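1,4-dihydroxy-2-naphthoyl-CoA hydrolase (Synechocystis sp., PDB 4K00) hydrolyses the thioester 1,4-dihydroxy-2-naphthoyl-CoA to 1,4-dihydroxy-2-naphthoate and coenzyme A, a step of phylloquinone (vitamin K1) biosynthesis in this cyanobacterium. Local coordinates at residues 46-51 against 57-62; 35-40 against 94-99; 30-35 against 76-81. All blocks are in the same frame, centred on the assembly; numbering follows the deposited sequence.

Contact 1 (46-51 against 57-62); sequences LSLQNI and FALPLV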
# COMPACT_ATOMS: atom_id res chain seq x y z
N LEU A 46 -10.29 -15.47 -16.47
CA LEU A 46 -11.36 -14.78 -15.74
C LEU A 46 -10.87 -13.42 -15.30
O LEU A 46 -9.68 -13.17 -15.25
CB LEU A 46 -11.77 -15.60 -14.52
CG LEU A 46 -12.12 -17.05 -14.85
CD1 LEU A 46 -12.33 -17.88 -13.59
CD2 LEU A 46 -13.36 -17.11 -15.73
N SER A 47 -11.80 -12.53 -14.96
CA SER A 47 -11.48 -11.11 -14.80
C SER A 47 -12.36 -10.52 -13.71
O SER A 47 -13.58 -10.50 -13.83
CB SER A 47 -11.72 -10.36 -16.12
OG SER A 47 -11.62 -8.96 -15.94
N LEU A 48 -11.72 -10.03 -12.66
CA LEU A 48 -12.39 -9.24 -11.64
C LEU A 48 -12.95 -7.97 -12.24
O LEU A 48 -14.06 -7.55 -11.90
CB LEU A 48 -11.42 -8.87 -10.52
CG LEU A 48 -11.18 -9.96 -9.49
CD1 LEU A 48 -10.18 -9.47 -8.45
CD2 LEU A 48 -12.49 -10.38 -8.85
N GLN A 49 -12.18 -7.36 -13.14
CA GLN A 49 -12.58 -6.11 -13.76
C GLN A 49 -13.88 -6.25 -14.53
O GLN A 49 -14.70 -5.34 -14.53
CB GLN A 49 -11.48 -5.59 -14.68
CG GLN A 49 -11.82 -4.24 -15.29
CD GLN A 49 -11.95 -3.13 -14.25
OE1 GLN A 49 -11.08 -2.93 -13.42
NE2 GLN A 49 -13.05 -2.38 -14.31
N ASN A 50 -14.05 -7.36 -15.24
CA ASN A 50 -15.27 -7.56 -16.02
C ASN A 50 -16.49 -7.61 -15.10
O ASN A 50 -17.56 -7.06 -15.43
CB ASN A 50 -15.17 -8.83 -16.86
CG ASN A 50 -14.18 -8.70 -18.01
OD1 ASN A 50 -13.47 -7.69 -18.15
ND2 ASN A 50 -14.12 -9.73 -18.84
N ILE A 51 -16.34 -8.26 -13.96
CA ILE A 51 -17.41 -8.29 -12.97
C ILE A 51 -17.78 -6.87 -12.55
O ILE A 51 -18.94 -6.50 -12.55
CB ILE A 51 -17.01 -9.10 -11.72
CG1 ILE A 51 -16.78 -10.56 -12.07
CG2 ILE A 51 -18.09 -8.99 -10.65
CD1 ILE A 51 -17.99 -11.26 -12.65
N PHE A 57 -23.07 -7.87 -10.53
CA PHE A 57 -22.63 -8.65 -9.38
C PHE A 57 -21.39 -8.07 -8.74
O PHE A 57 -20.64 -7.30 -9.35
CB PHE A 57 -22.34 -10.10 -9.79
CG PHE A 57 -23.50 -10.78 -10.42
CD1 PHE A 57 -24.46 -11.40 -9.64
CD2 PHE A 57 -23.66 -10.77 -11.79
CE1 PHE A 57 -25.55 -12.01 -10.22
CE2 PHE A 57 -24.75 -11.39 -12.38
CZ PHE A 57 -25.69 -12.01 -11.59
N ALA A 58 -21.17 -8.45 -7.49
CA ALA A 58 -19.89 -8.24 -6.88
C ALA A 58 -19.34 -9.56 -6.37
O ALA A 58 -20.09 -10.51 -6.14
CB ALA A 58 -20.00 -7.22 -5.76
N LEU A 59 -18.02 -9.62 -6.21
CA LEU A 59 -17.38 -10.78 -5.60
C LEU A 59 -16.51 -10.36 -4.43
O LEU A 59 -15.29 -10.50 -4.48
CB LEU A 59 -16.49 -11.51 -6.59
CG LEU A 59 -17.19 -12.35 -7.66
CD1 LEU A 59 -16.21 -12.64 -8.79
CD2 LEU A 59 -17.71 -13.63 -7.05
N PRO A 60 -17.14 -9.83 -3.39
CA PRO A 60 -16.39 -9.40 -2.22
C PRO A 60 -15.74 -10.57 -1.49
O PRO A 60 -16.28 -11.68 -1.45
CB PRO A 60 -17.45 -8.78 -1.32
CG PRO A 60 -18.73 -9.40 -1.76
CD PRO A 60 -18.58 -9.67 -3.23
N LEU A 61 -14.58 -10.29 -0.93
CA LEU A 61 -13.95 -11.16 0.02
C LEU A 61 -14.68 -10.93 1.35
O LEU A 61 -14.87 -9.79 1.77
CB LEU A 61 -12.45 -10.81 0.05
CG LEU A 61 -11.50 -11.63 0.91
CD1 LEU A 61 -10.10 -11.58 0.34
CD2 LEU A 61 -11.53 -11.10 2.33
N VAL A 62 -15.17 -12.01 1.97
CA VAL A 62 -15.95 -11.89 3.20
C VAL A 62 -15.21 -12.39 4.45
O VAL A 62 -15.66 -12.15 5.58
CB VAL A 62 -17.30 -12.62 3.10
CG1 VAL A 62 -18.16 -12.00 2.00
CG2 VAL A 62 -17.11 -14.12 2.89
O HOH W 1 -21.27 -7.76 -12.75
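A water molecule joins Ile51 to Phe57, donating to Ile51 O at 2.7 Å and accepting from Phe57 N at 2.9 Å. It spans the gap between helix 48-54 and the start of strand 57-68, at the surface of the chain, where no direct hydrogen bond links the segments. Beside this bridge the contact is apolar, and Ile51 points at the strand with both branches in use. A chi1 of -65° sets CG1 beside the backbone N and CG2 anti to it, and Ile51 CG2 presses on the strand backbone, 3.3 Å from Phe57 O. The other branch meets a leucine, Ile51 CG1 lying 3.9 Å from Leu59 CD1, and the two side chains cross at about a right angle. Leu48, one helical turn earlier, reaches the same methyl more loosely. Leu48 and Leu59 both also rest on Trp131 of helix 129-136. Ser47, short and hydroxylated, is the N-cap of the helix, its OG accepting from Asn50 N at 3.0 Å. Branched aliphatic residues hold the short helix against this strand of the hotdog sheet, while a water partners two backbone groups, Ile51 O and Phe57 N, too far apart at 4.8 Å to bond directly.

Contact 2 (35-40 against 94-99); sequences EAYESW and CDYEIS
Tyr37 and Cys94 make the sulfur-aromatic part of this contact, where helix 26-43 lies on strand 91-100. Cys94 SG sits 4.8 Å from the centroid of the Tyr37 ring, 44° off its normal, and therefore approaches obliquely; its nearest ring atom is Tyr37 CD1, 4.0 Å from Cys94 SG. With CG anti to the backbone N (chi1 161°), Tyr37 carries its ring past the cysteine to Trp131 of helix 129-136, and the ring also meets those of His34 and His114. A cysteine suits the strand here, being small and polarisable beside an aromatic ring.

The van der Waals part belongs to Tyr96, which rises from the strand toward the helix. Ala36 touches the edge of its ring near the ring plane, Ala36 CB being 4.4 Å from Tyr96 CE2. The phenol oxygen of Tyr96 lies beside the base of the other tyrosine, Tyr37 CB to Tyr96 OH 3.7 Å. Alanine fits because its lone methyl leaves space for a large ring between helix and sheet, whose segments 35-40 and 94-99 have axes 10.2 Å apart at closest and directions 117° apart.

No hydrogen bond crosses between the two segments. The buried phenol of Tyr96 has its partner within the sheet, bonding to Thr112 OG1 on the neighbouring strand 106-118.

This is the hotdog arrangement, a long helix lying in a curled antiparallel sheet. Sulfur, methyl and ring contacts make the interface, and the strand's phenol, Tyr96, comes up against the helix with its hydroxyl already bonded to the sheet.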
# COMPACT_ATOMS: atom_id res chain seq x y z
N GLU A 35 -2.91 -11.60 -4.80
CA GLU A 35 -2.24 -11.63 -6.10
C GLU A 35 -2.22 -13.03 -6.72
O GLU A 35 -2.43 -13.19 -7.92
CB GLU A 35 -0.81 -11.11 -5.99
CG GLU A 35 -0.72 -9.64 -5.62
CD GLU A 35 0.71 -9.20 -5.32
OE1 GLU A 35 1.67 -9.92 -5.69
OE2 GLU A 35 0.87 -8.12 -4.71
N ALA A 36 -1.96 -14.04 -5.90
CA ALA A 36 -1.97 -15.43 -6.37
C ALA A 36 -3.34 -15.78 -6.90
O ALA A 36 -3.48 -16.38 -7.97
CB ALA A 36 -1.59 -16.37 -5.24
N TYR A 37 -4.35 -15.39 -6.14
CA TYR A 37 -5.74 -15.54 -6.54
C TYR A 37 -5.97 -14.85 -7.89
O TYR A 37 -6.51 -15.44 -8.82
CB TYR A 37 -6.65 -15.01 -5.43
CG TYR A 37 -8.08 -14.68 -5.82
CD1 TYR A 37 -8.93 -15.63 -6.36
CD2 TYR A 37 -8.58 -13.39 -5.64
CE1 TYR A 37 -10.23 -15.31 -6.71
CE2 TYR A 37 -9.88 -13.06 -5.98
CZ TYR A 37 -10.70 -14.03 -6.51
OH TYR A 37 -12.00 -13.69 -6.86
N GLU A 38 -5.51 -13.61 -8.01
CA GLU A 38 -5.67 -12.86 -9.25
C GLU A 38 -4.91 -13.46 -10.41
O GLU A 38 -5.38 -13.42 -11.54
CB GLU A 38 -5.27 -11.39 -9.06
CG GLU A 38 -6.29 -10.61 -8.23
CD GLU A 38 -5.82 -9.20 -7.94
OE1 GLU A 38 -5.23 -8.99 -6.85
OE2 GLU A 38 -6.05 -8.32 -8.79
N SER A 39 -3.73 -14.03 -10.14
CA SER A 39 -2.94 -14.64 -11.20
C SER A 39 -3.61 -15.93 -11.65
O SER A 39 -3.61 -16.27 -12.84
CB SER A 39 -1.51 -14.93 -10.73
OG SER A 39 -0.86 -13.75 -10.31
N TRP A 40 -4.20 -16.65 -10.71
CA TRP A 40 -4.93 -17.85 -11.06
C TRP A 40 -6.12 -17.48 -11.96
O TRP A 40 -6.35 -18.10 -13.00
CB TRP A 40 -5.38 -18.59 -9.80
CG TRP A 40 -6.35 -19.68 -10.08
CD1 TRP A 40 -6.08 -20.90 -10.61
CD2 TRP A 40 -7.76 -19.63 -9.88
NE1 TRP A 40 -7.23 -21.63 -10.72
CE2 TRP A 40 -8.28 -20.87 -10.29
CE3 TRP A 40 -8.62 -18.66 -9.37
CZ2 TRP A 40 -9.64 -21.16 -10.22
CZ3 TRP A 40 -9.98 -18.95 -9.31
CH2 TRP A 40 -10.47 -20.19 -9.73
N CYS A 94 -10.27 -19.94 -0.87
CA CYS A 94 -8.88 -20.08 -1.28
C CYS A 94 -8.00 -20.40 -0.07
O CYS A 94 -8.11 -19.76 0.98
CB CYS A 94 -8.40 -18.77 -1.90
SG CYS A 94 -9.24 -18.30 -3.43
N ASP A 95 -7.14 -21.41 -0.23
CA ASP A 95 -6.17 -21.83 0.79
C ASP A 95 -4.78 -21.62 0.26
O ASP A 95 -4.47 -22.04 -0.85
CB ASP A 95 -6.32 -23.32 1.08
CG ASP A 95 -7.28 -23.60 2.19
OD1 ASP A 95 -6.89 -23.42 3.36
OD2 ASP A 95 -8.41 -24.01 1.88
N TYR A 96 -3.94 -20.97 1.06
CA TYR A 96 -2.62 -20.54 0.58
C TYR A 96 -1.55 -21.07 1.51
O TYR A 96 -1.72 -21.07 2.73
CB TYR A 96 -2.50 -19.02 0.54
CG TYR A 96 -3.63 -18.26 -0.12
CD1 TYR A 96 -4.78 -17.91 0.59
CD2 TYR A 96 -3.51 -17.83 -1.43
CE1 TYR A 96 -5.80 -17.19 -0.02
CE2 TYR A 96 -4.52 -17.09 -2.04
CZ TYR A 96 -5.66 -16.77 -1.33
OH TYR A 96 -6.66 -16.05 -1.93
N GLU A 97 -0.43 -21.50 0.94
CA GLU A 97 0.81 -21.62 1.69
C GLU A 97 1.88 -20.78 1.03
O GLU A 97 2.03 -20.83 -0.19
CB GLU A 97 1.31 -23.07 1.71
CG GLU A 97 0.38 -24.06 2.36
CD GLU A 97 1.08 -25.35 2.72
OE1 GLU A 97 1.91 -25.82 1.91
OE2 GLU A 97 0.84 -25.89 3.81
N ILE A 98 2.62 -20.02 1.85
CA ILE A 98 3.71 -19.18 1.35
C ILE A 98 5.04 -19.74 1.83
O ILE A 98 5.24 -19.95 3.04
CB ILE A 98 3.58 -17.71 1.80
CG1 ILE A 98 2.20 -17.17 1.44
CG2 ILE A 98 4.66 -16.86 1.14
CD1 ILE A 98 1.93 -15.78 1.98
N SER A 99 5.94 -19.99 0.89
CA SER A 99 7.21 -20.61 1.21
C SER A 99 8.34 -19.90 0.48
O SER A 99 8.12 -19.22 -0.53
CB SER A 99 7.18 -22.09 0.82
OG SER A 99 6.87 -22.22 -0.56

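Contact 3 (30-35 against 76-81); sequences LQMCHE and DRLLVN
Met32 and Leu78 cross at about a right angle, and the methionine sulfur, one atom short of the chain's end, meets a leucine methyl: Met32 SD lies 3.9 Å from Leu78 CD1. The methionine chain is extended beyond CG (chi2 171°), which carries its sulfur from helix to strand, a span apt for an unbranched residue. Val80, two residues along and on the same side of the strand, turns both methyls to the helix. Its CG2 packs near the root of the methionine, Met32 CB to Val80 CG2 4.3 Å, and CG1 comes against the next residue, Cys33 CA to Val80 CG1 4.4 Å. Compact valine and cysteine suit this closer part, where Cys33 CA and Val80 CA are 6.8 Å apart. Within the helix, Gln31 NE2 donates to the anti lone pair of Glu35 OE2 at 3.0 Å, and Glu35 OE1 also forms a salt bridge with Arg11. The helix segment runs at 60° to strand 77-81. This is the central hotdog helix on its sheet: Met32 and Cys33 pack on strand 77-86, and Cys33 continues onto Tyr96 and Ile98 of strand 91-100 and Ala110 of strand 106-118, so the helix rests across three neighbouring strands.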
# COMPACT_ATOMS: atom_id res chain seq x y z
N LEU A 30 -0.60 -11.17 2.99
CA LEU A 30 -1.99 -11.29 2.57
C LEU A 30 -2.21 -10.70 1.19
O LEU A 30 -3.00 -11.24 0.41
CB LEU A 30 -2.95 -10.61 3.55
CG LEU A 30 -3.59 -11.50 4.61
CD1 LEU A 30 -4.50 -10.67 5.51
CD2 LEU A 30 -4.34 -12.67 3.99
N GLN A 31 -1.54 -9.58 0.89
CA GLN A 31 -1.57 -8.99 -0.45
C GLN A 31 -1.06 -10.02 -1.48
O GLN A 31 -1.65 -10.18 -2.55
CB GLN A 31 -0.75 -7.69 -0.49
CG GLN A 31 -0.59 -7.02 -1.85
CD GLN A 31 -1.90 -6.89 -2.57
OE1 GLN A 31 -2.95 -6.66 -1.96
NE2 GLN A 31 -1.86 -7.03 -3.90
N MET A 32 0.02 -10.73 -1.15
CA MET A 32 0.60 -11.70 -2.07
C MET A 32 -0.37 -12.85 -2.32
O MET A 32 -0.43 -13.40 -3.42
CB MET A 32 1.91 -12.25 -1.52
CG MET A 32 3.04 -11.24 -1.41
SD MET A 32 4.43 -11.94 -0.49
CE MET A 32 5.41 -10.45 -0.24
N CYS A 33 -1.14 -13.20 -1.30
CA CYS A 33 -2.21 -14.20 -1.44
C CYS A 33 -3.26 -13.76 -2.45
O CYS A 33 -3.63 -14.51 -3.34
CB CYS A 33 -2.86 -14.50 -0.09
SG CYS A 33 -1.80 -15.43 1.03
N HIS A 34 -3.75 -12.53 -2.31
CA HIS A 34 -4.75 -12.03 -3.24
C HIS A 34 -4.19 -11.97 -4.66
O HIS A 34 -4.89 -12.29 -5.62
CB HIS A 34 -5.29 -10.66 -2.78
CG HIS A 34 -6.62 -10.31 -3.38
ND1 HIS A 34 -6.75 -9.85 -4.67
CD2 HIS A 34 -7.88 -10.39 -2.88
CE1 HIS A 34 -8.03 -9.64 -4.94
NE2 HIS A 34 -8.74 -9.95 -3.87
N GLU A 35 -2.91 -11.60 -4.80
CA GLU A 35 -2.24 -11.63 -6.10
C GLU A 35 -2.22 -13.03 -6.72
O GLU A 35 -2.43 -13.19 -7.92
CB GLU A 35 -0.81 -11.11 -5.99
CG GLU A 35 -0.72 -9.64 -5.62
CD GLU A 35 0.71 -9.20 -5.32
OE1 GLU A 35 1.67 -9.92 -5.69
OE2 GLU A 35 0.87 -8.12 -4.71
N ASP A 76 13.97 -11.73 -1.34
CA ASP A 76 13.64 -13.16 -1.30
C ASP A 76 12.72 -13.49 -2.47
O ASP A 76 11.91 -12.67 -2.89
CB ASP A 76 12.94 -13.54 0.01
CG ASP A 76 13.89 -13.56 1.20
OD1 ASP A 76 15.11 -13.41 1.00
OD2 ASP A 76 13.40 -13.76 2.33
N ARG A 77 12.83 -14.71 -2.97
CA ARG A 77 11.88 -15.21 -3.95
C ARG A 77 10.98 -16.24 -3.28
O ARG A 77 11.45 -17.24 -2.72
CB ARG A 77 12.61 -15.83 -5.13
CG ARG A 77 11.71 -16.12 -6.32
CD ARG A 77 12.52 -16.41 -7.57
NE ARG A 77 13.48 -17.49 -7.36
CZ ARG A 77 13.17 -18.78 -7.45
NH1 ARG A 77 11.94 -19.16 -7.77
NH2 ARG A 77 14.11 -19.70 -7.23
N LEU A 78 9.68 -15.99 -3.33
CA LEU A 78 8.69 -16.78 -2.59
C LEU A 78 7.78 -17.52 -3.57
O LEU A 78 7.62 -17.10 -4.72
CB LEU A 78 7.86 -15.87 -1.69
CG LEU A 78 8.61 -14.90 -0.78
CD1 LEU A 78 7.61 -14.16 0.08
CD2 LEU A 78 9.63 -15.63 0.08
N LEU A 79 7.20 -18.62 -3.10
CA LEU A 79 6.12 -19.29 -3.81
C LEU A 79 4.85 -19.18 -2.96
O LEU A 79 4.87 -19.42 -1.76
CB LEU A 79 6.46 -20.76 -4.03
CG LEU A 79 7.75 -21.02 -4.83
CD1 LEU A 79 8.06 -22.51 -4.88
CD2 LEU A 79 7.61 -20.45 -6.23
N VAL A 80 3.76 -18.79 -3.60
CA VAL A 80 2.44 -18.86 -2.98
C VAL A 80 1.64 -19.95 -3.65
O VAL A 80 1.30 -19.84 -4.83
CB VAL A 80 1.65 -17.55 -3.13
CG1 VAL A 80 0.35 -17.66 -2.33
CG2 VAL A 80 2.48 -16.36 -2.68
N ASN A 81 1.38 -21.02 -2.90
CA ASN A 81 0.64 -22.14 -3.43
C ASN A 81 -0.80 -22.06 -3.01
O ASN A 81 -1.10 -21.95 -1.82
CB ASN A 81 1.25 -23.47 -2.98
CG ASN A 81 2.37 -23.91 -3.88
OD1 ASN A 81 2.14 -24.30 -5.03
ND2 ASN A 81 3.59 -23.83 -3.39

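In the fold
Contacts 2 and 3 are successive parts of one helix-on-sheet interface: their centres lie about 6 Å apart, both use helix 26-43 and share Glu35, and their strands, 77-86 and 91-100, are antiparallel neighbours joined by bonds such as Leu79 N to Ser99 O. Contact 1 is more peripheral, its centre about 16 Å from that of contact 2 and about 20 Å from that of contact 3. It involves helix 48-54 and strand 57-68 of the same sheet, and its Leu48 touches Tyr37 and His34 of the long helix. Along the chain both its segments fall between the helix and the strands of contacts 2 and 3, which interleave. The hotdog sheet thus wraps round its central helix.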